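Local structure of segregation and condensation protein A (6IVH) at residues A[30-42]-A[56-70]. The protein is the kleisin subunit of an archaeal Smc-based condensin; its N-terminal domain, described here, probably docks on the Smc protein in chromosome organisation. Residues are numbered along the deposited sequence; the frame is centred on the assembly and turned at random.
Sequences DIVDLTEKYIERL and AILAASILVRMKSEA
Leu63 and Tyr38 interlock where helix 31-42 runs nearly antiparallel to helix 56-70, their axes 154° apart and 8.4 Å at closest approach. Leu63 is a knob set among Ile31, Leu34, Thr35 and Tyr38. Its two methyls divide the work: CD1 lies over one face of the Tyr38 ring in a CH-pi contact, 4.0 Å from the centroid and displaced toward the rim, while CD2 meets Ile31 CD1. Leu34 CD1 adds to the same cluster.

Ile31 is a knob in return, held by Leu63, Met66, Lys67 and Ala70; its CG2 branch presses on Ala70 CB at 3.5 Å. With CG anti to the backbone N (chi1 -180°), the Tyr38 ring reaches across to the small residues Ala56, Ala59 and Ala60, which, with Leu63, form the hole for this third knob.

One hydrogen bond joins the helices. Tyr38 OH donates to Ala56 O over 2.6 Å, in the carbonyl plane on a lone pair, with a C=O...donor angle of 113°; the acceptor lies at the ring edge. Thr35 OG1 instead donates within its own helix to Ile31 O, and approaches Lys67 CB at 3.3 Å where the backbones come close. The aliphatic part of Lys67 crosses Val32 at about a right angle, CD lying 4.0 Å from Val32 CG1.

This largely buried pair, an example of antiparallel knobs-into-holes packing, lies near the centre of the compact, helical N-terminal domain of the kleisin. Helix 11-20 packs on Leu34 and Tyr38, helix 107-120 covers Ile62 of helix 56-70, and strand 104-105 brings Tyr105 against Met66.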
loop_
_atom_site.group_PDB
_atom_site.type_symbol
_atom_site.label_atom_id
_atom_site.label_comp_id
_atom_site.label_asym_id
_atom_site.label_seq_id
_atom_site.Cartn_x
_atom_site.Cartn_y
_atom_site.Cartn_z
ATOM N N ASP A 30 0.323 8.967 5.201
ATOM C CA ASP A 30 -1.128 9.057 5.327
ATOM C C ASP A 30 -1.738 7.886 4.564
ATOM O O ASP A 30 -1.710 7.862 3.329
ATOM C CB ASP A 30 -1.637 10.396 4.796
ATOM C CG ASP A 30 -3.070 10.689 5.218
ATOM O OD1 ASP A 30 -3.831 9.733 5.478
ATOM O OD2 ASP A 30 -3.435 11.883 5.289
ATOM N N ILE A 31 -2.294 6.917 5.299
ATOM C CA ILE A 31 -2.780 5.688 4.672
ATOM C C ILE A 31 -3.937 5.978 3.724
ATOM O O ILE A 31 -4.155 5.241 2.755
ATOM C CB ILE A 31 -3.170 4.652 5.748
ATOM C CG1 ILE A 31 -3.419 3.282 5.116
ATOM C CG2 ILE A 31 -4.404 5.100 6.507
ATOM C CD1 ILE A 31 -2.219 2.721 4.397
ATOM N N VAL A 32 -4.690 7.051 3.976
ATOM C CA VAL A 32 -5.754 7.442 3.058
ATOM C C VAL A 32 -5.159 8.021 1.780
ATOM O O VAL A 32 -5.577 7.679 0.668
ATOM C CB VAL A 32 -6.710 8.436 3.740
ATOM C CG1 VAL A 32 -7.778 8.907 2.764
ATOM C CG2 VAL A 32 -7.348 7.801 4.969
ATOM N N ASP A 33 -4.166 8.899 1.920
ATOM C CA ASP A 33 -3.523 9.476 0.746
ATOM C C ASP A 33 -2.607 8.473 0.057
ATOM O O ASP A 33 -2.427 8.539 -1.164
ATOM C CB ASP A 33 -2.741 10.729 1.141
ATOM C CG ASP A 33 -3.616 11.775 1.807
ATOM O OD1 ASP A 33 -4.849 11.738 1.604
ATOM O OD2 ASP A 33 -3.070 12.634 2.531
ATOM N N LEU A 34 -2.029 7.537 0.816
ATOM C CA LEU A 34 -1.132 6.547 0.231
ATOM C C LEU A 34 -1.884 5.544 -0.635
ATOM O O LEU A 34 -1.328 5.042 -1.620
ATOM C CB LEU A 34 -0.362 5.821 1.338
ATOM C CG LEU A 34 0.718 4.786 0.991
ATOM C CD1 LEU A 34 0.143 3.388 0.760
ATOM C CD2 LEU A 34 1.534 5.237 -0.209
ATOM N N THR A 35 -3.135 5.240 -0.286
ATOM C CA THR A 35 -3.862 4.178 -0.975
ATOM C C THR A 35 -4.065 4.506 -2.450
ATOM O O THR A 35 -3.803 3.670 -3.324
ATOM C CB THR A 35 -5.204 3.931 -0.286
ATOM O OG1 THR A 35 -4.971 3.555 1.077
ATOM C CG2 THR A 35 -5.965 2.816 -0.991
ATOM N N GLU A 36 -4.519 5.723 -2.753
ATOM C CA GLU A 36 -4.766 6.063 -4.150
ATOM C C GLU A 36 -3.465 6.279 -4.917
ATOM O O GLU A 36 -3.412 6.014 -6.121
ATOM C CB GLU A 36 -5.667 7.297 -4.253
ATOM C CG GLU A 36 -6.217 7.563 -5.661
ATOM C CD GLU A 36 -7.076 6.423 -6.200
ATOM O OE1 GLU A 36 -7.603 5.633 -5.389
ATOM O OE2 GLU A 36 -7.228 6.328 -7.437
ATOM N N LYS A 37 -2.410 6.749 -4.244
ATOM C CA LYS A 37 -1.104 6.828 -4.895
ATOM C C LYS A 37 -0.613 5.442 -5.295
ATOM O O LYS A 37 -0.020 5.268 -6.368
ATOM C CB LYS A 37 -0.090 7.508 -3.973
ATOM C CG LYS A 37 -0.420 8.952 -3.623
ATOM C CD LYS A 37 0.708 9.585 -2.820
ATOM C CE LYS A 37 0.369 11.008 -2.402
ATOM N NZ LYS A 37 -0.647 11.041 -1.317
ATOM N N TYR A 38 -0.855 4.442 -4.443
ATOM C CA TYR A 38 -0.528 3.065 -4.797
ATOM C C TYR A 38 -1.346 2.599 -5.994
ATOM O O TYR A 38 -0.815 1.956 -6.908
ATOM C CB TYR A 38 -0.767 2.149 -3.595
ATOM C CG TYR A 38 -0.456 0.689 -3.845
ATOM C CD1 TYR A 38 -1.421 -0.174 -4.351
ATOM C CD2 TYR A 38 0.799 0.171 -3.559
ATOM C CE1 TYR A 38 -1.138 -1.509 -4.577
ATOM C CE2 TYR A 38 1.091 -1.159 -3.782
ATOM C CZ TYR A 38 0.119 -1.995 -4.289
ATOM O OH TYR A 38 0.411 -3.322 -4.509
ATOM N N ILE A 39 -2.643 2.909 -6.003
ATOM C CA ILE A 39 -3.500 2.497 -7.110
ATOM C C ILE A 39 -3.127 3.247 -8.383
ATOM O O ILE A 39 -3.145 2.677 -9.482
ATOM C CB ILE A 39 -4.978 2.701 -6.736
ATOM C CG1 ILE A 39 -5.372 1.740 -5.610
ATOM C CG2 ILE A 39 -5.873 2.524 -7.952
ATOM C CD1 ILE A 39 -6.814 1.872 -5.164
ATOM N N GLU A 40 -2.786 4.533 -8.258
ATOM C CA GLU A 40 -2.316 5.294 -9.413
ATOM C C GLU A 40 -1.129 4.603 -10.069
ATOM O O GLU A 40 -1.138 4.343 -11.277
ATOM C CB GLU A 40 -1.939 6.719 -8.998
ATOM C CG GLU A 40 -3.118 7.639 -8.710
ATOM C CD GLU A 40 -2.684 8.988 -8.159
ATOM O OE1 GLU A 40 -1.520 9.381 -8.390
ATOM O OE2 GLU A 40 -3.506 9.654 -7.494
ATOM N N ARG A 41 -0.103 4.285 -9.278
ATOM C CA ARG A 41 1.078 3.625 -9.825
ATOM C C ARG A 41 0.747 2.226 -10.326
ATOM O O ARG A 41 1.261 1.798 -11.365
ATOM C CB ARG A 41 2.186 3.571 -8.772
ATOM C CG ARG A 41 3.427 2.823 -9.218
ATOM C CD ARG A 41 4.177 3.600 -10.292
ATOM N NE ARG A 41 5.509 3.051 -10.520
ATOM C CZ ARG A 41 6.298 3.392 -11.533
ATOM N NH1 ARG A 41 5.890 4.287 -12.424
ATOM N NH2 ARG A 41 7.493 2.834 -11.657
ATOM N N LEU A 42 -0.113 1.503 -9.605
ATOM C CA LEU A 42 -0.524 0.176 -10.055
ATOM C C LEU A 42 -1.215 0.246 -11.410
ATOM O O LEU A 42 -1.046 -0.644 -12.251
ATOM C CB LEU A 42 -1.444 -0.467 -9.020
ATOM C CG LEU A 42 -1.881 -1.899 -9.320
ATOM C CD1 LEU A 42 -0.666 -2.807 -9.413
ATOM C CD2 LEU A 42 -2.852 -2.395 -8.262
ATOM N N ALA A 56 0.715 -7.802 -5.180
ATOM C CA ALA A 56 0.533 -6.383 -5.465
ATOM C C ALA A 56 -0.921 -6.056 -5.784
ATOM O O ALA A 56 -1.384 -4.947 -5.490
ATOM C CB ALA A 56 1.441 -5.954 -6.616
ATOM N N ILE A 57 -1.649 -6.996 -6.385
ATOM C CA ILE A 57 -3.076 -6.794 -6.613
ATOM C C ILE A 57 -3.839 -6.896 -5.299
ATOM O O ILE A 57 -4.713 -6.070 -5.007
ATOM C CB ILE A 57 -3.597 -7.802 -7.654
ATOM C CG1 ILE A 57 -2.934 -7.563 -9.015
ATOM C CG2 ILE A 57 -5.107 -7.723 -7.767
ATOM C CD1 ILE A 57 -3.301 -8.592 -10.063
ATOM N N LEU A 58 -3.515 -7.902 -4.483
ATOM C CA LEU A 58 -4.184 -8.070 -3.196
ATOM C C LEU A 58 -3.866 -6.926 -2.239
ATOM O O LEU A 58 -4.720 -6.544 -1.428
ATOM C CB LEU A 58 -3.784 -9.409 -2.574
ATOM C CG LEU A 58 -4.263 -9.708 -1.152
ATOM C CD1 LEU A 58 -5.781 -9.700 -1.078
ATOM C CD2 LEU A 58 -3.707 -11.040 -0.679
ATOM N N ALA A 59 -2.655 -6.367 -2.318
ATOM C CA ALA A 59 -2.288 -5.269 -1.432
ATOM C C ALA A 59 -3.157 -4.041 -1.666
ATOM O O ALA A 59 -3.384 -3.255 -0.739
ATOM C CB ALA A 59 -0.810 -4.920 -1.615
ATOM N N ALA A 60 -3.648 -3.856 -2.893
ATOM C CA ALA A 60 -4.535 -2.731 -3.175
ATOM C C ALA A 60 -5.830 -2.844 -2.381
ATOM O O ALA A 60 -6.304 -1.859 -1.803
ATOM C CB ALA A 60 -4.826 -2.655 -4.674
ATOM N N SER A 61 -6.418 -4.045 -2.341
ATOM C CA SER A 61 -7.640 -4.248 -1.568
ATOM C C SER A 61 -7.395 -4.015 -0.083
ATOM O O SER A 61 -8.253 -3.463 0.618
ATOM C CB SER A 61 -8.184 -5.657 -1.806
ATOM O OG SER A 61 -8.350 -5.918 -3.190
ATOM N N ILE A 62 -6.225 -4.423 0.413
ATOM C CA ILE A 62 -5.900 -4.216 1.819
ATOM C C ILE A 62 -5.757 -2.730 2.125
ATOM O O ILE A 62 -6.279 -2.239 3.133
ATOM C CB ILE A 62 -4.625 -4.996 2.189
ATOM C CG1 ILE A 62 -4.828 -6.494 1.942
ATOM C CG2 ILE A 62 -4.238 -4.727 3.637
ATOM C CD1 ILE A 62 -3.579 -7.326 2.150
ATOM N N LEU A 63 -5.057 -1.990 1.259
ATOM C CA LEU A 63 -4.886 -0.558 1.480
ATOM C C LEU A 63 -6.213 0.185 1.413
ATOM O O LEU A 63 -6.396 1.188 2.112
ATOM C CB LEU A 63 -3.904 0.021 0.461
ATOM C CG LEU A 63 -2.452 -0.428 0.614
ATOM C CD1 LEU A 63 -1.574 0.207 -0.453
ATOM C CD2 LEU A 63 -1.942 -0.091 2.005
ATOM N N VAL A 64 -7.147 -0.283 0.582
ATOM C CA VAL A 64 -8.462 0.346 0.530
ATOM C C VAL A 64 -9.194 0.154 1.852
ATOM O O VAL A 64 -9.832 1.082 2.365
ATOM C CB VAL A 64 -9.273 -0.202 -0.658
ATOM C CG1 VAL A 64 -10.717 0.271 -0.578
ATOM C CG2 VAL A 64 -8.648 0.242 -1.970
ATOM N N ARG A 65 -9.105 -1.047 2.434
ATOM C CA ARG A 65 -9.727 -1.277 3.733
ATOM C C ARG A 65 -9.042 -0.468 4.827
ATOM O O ARG A 65 -9.711 0.107 5.692
ATOM C CB ARG A 65 -9.702 -2.765 4.079
ATOM C CG ARG A 65 -10.140 -3.061 5.508
ATOM C CD ARG A 65 -10.032 -4.540 5.842
ATOM N NE ARG A 65 -8.681 -5.055 5.634
ATOM C CZ ARG A 65 -7.696 -4.956 6.521
ATOM N NH1 ARG A 65 -7.903 -4.351 7.683
ATOM N NH2 ARG A 65 -6.499 -5.458 6.243
HETATM N N MSE A 66 -7.714 -0.408 4.802
HETATM C CA MSE A 66 -6.970 0.311 5.829
HETATM C C MSE A 66 -7.242 1.810 5.774
HETATM O O MSE A 66 -7.157 2.499 6.792
HETATM C CB MSE A 66 -5.470 0.040 5.694
HETATM C CG MSE A 66 -5.086 -1.395 6.001
HETATM SE SE MSE A 66 -3.185 -1.738 5.777
HETATM C CE MSE A 66 -2.516 -0.609 7.216
ATOM N N LYS A 67 -7.574 2.313 4.586
ATOM C CA LYS A 67 -7.918 3.722 4.450
ATOM C C LYS A 67 -9.385 3.994 4.755
ATOM O O LYS A 67 -9.724 5.101 5.189
ATOM C CB LYS A 67 -7.573 4.228 3.044
ATOM C CG LYS A 67 -8.756 4.387 2.099
ATOM C CD LYS A 67 -8.442 5.401 1.005
ATOM C CE LYS A 67 -9.599 5.557 0.024
ATOM N NZ LYS A 67 -9.813 4.333 -0.801
ATOM N N SER A 68 -10.261 3.007 4.548
ATOM C CA SER A 68 -11.659 3.175 4.930
ATOM C C SER A 68 -11.803 3.207 6.446
ATOM O O SER A 68 -12.515 4.055 6.996
ATOM C CB SER A 68 -12.510 2.055 4.333
ATOM O OG SER A 68 -12.548 2.128 2.919
ATOM N N GLU A 69 -11.132 2.284 7.138
ATOM C CA GLU A 69 -11.183 2.275 8.595
ATOM C C GLU A 69 -10.499 3.507 9.175
ATOM O O GLU A 69 -10.948 4.051 10.189
ATOM C CB GLU A 69 -10.546 0.994 9.130
ATOM C CG GLU A 69 -11.125 -0.275 8.523
ATOM C CD GLU A 69 -10.398 -1.527 8.976
ATOM O OE1 GLU A 69 -11.064 -2.442 9.507
ATOM O OE2 GLU A 69 -9.162 -1.598 8.800
ATOM N N ALA A 70 -9.419 3.968 8.541
ATOM C CA ALA A 70 -8.762 5.187 9.004
ATOM C C ALA A 70 -9.703 6.381 8.932
ATOM O O ALA A 70 -9.716 7.226 9.834
ATOM C CB ALA A 70 -7.501 5.450 8.184
#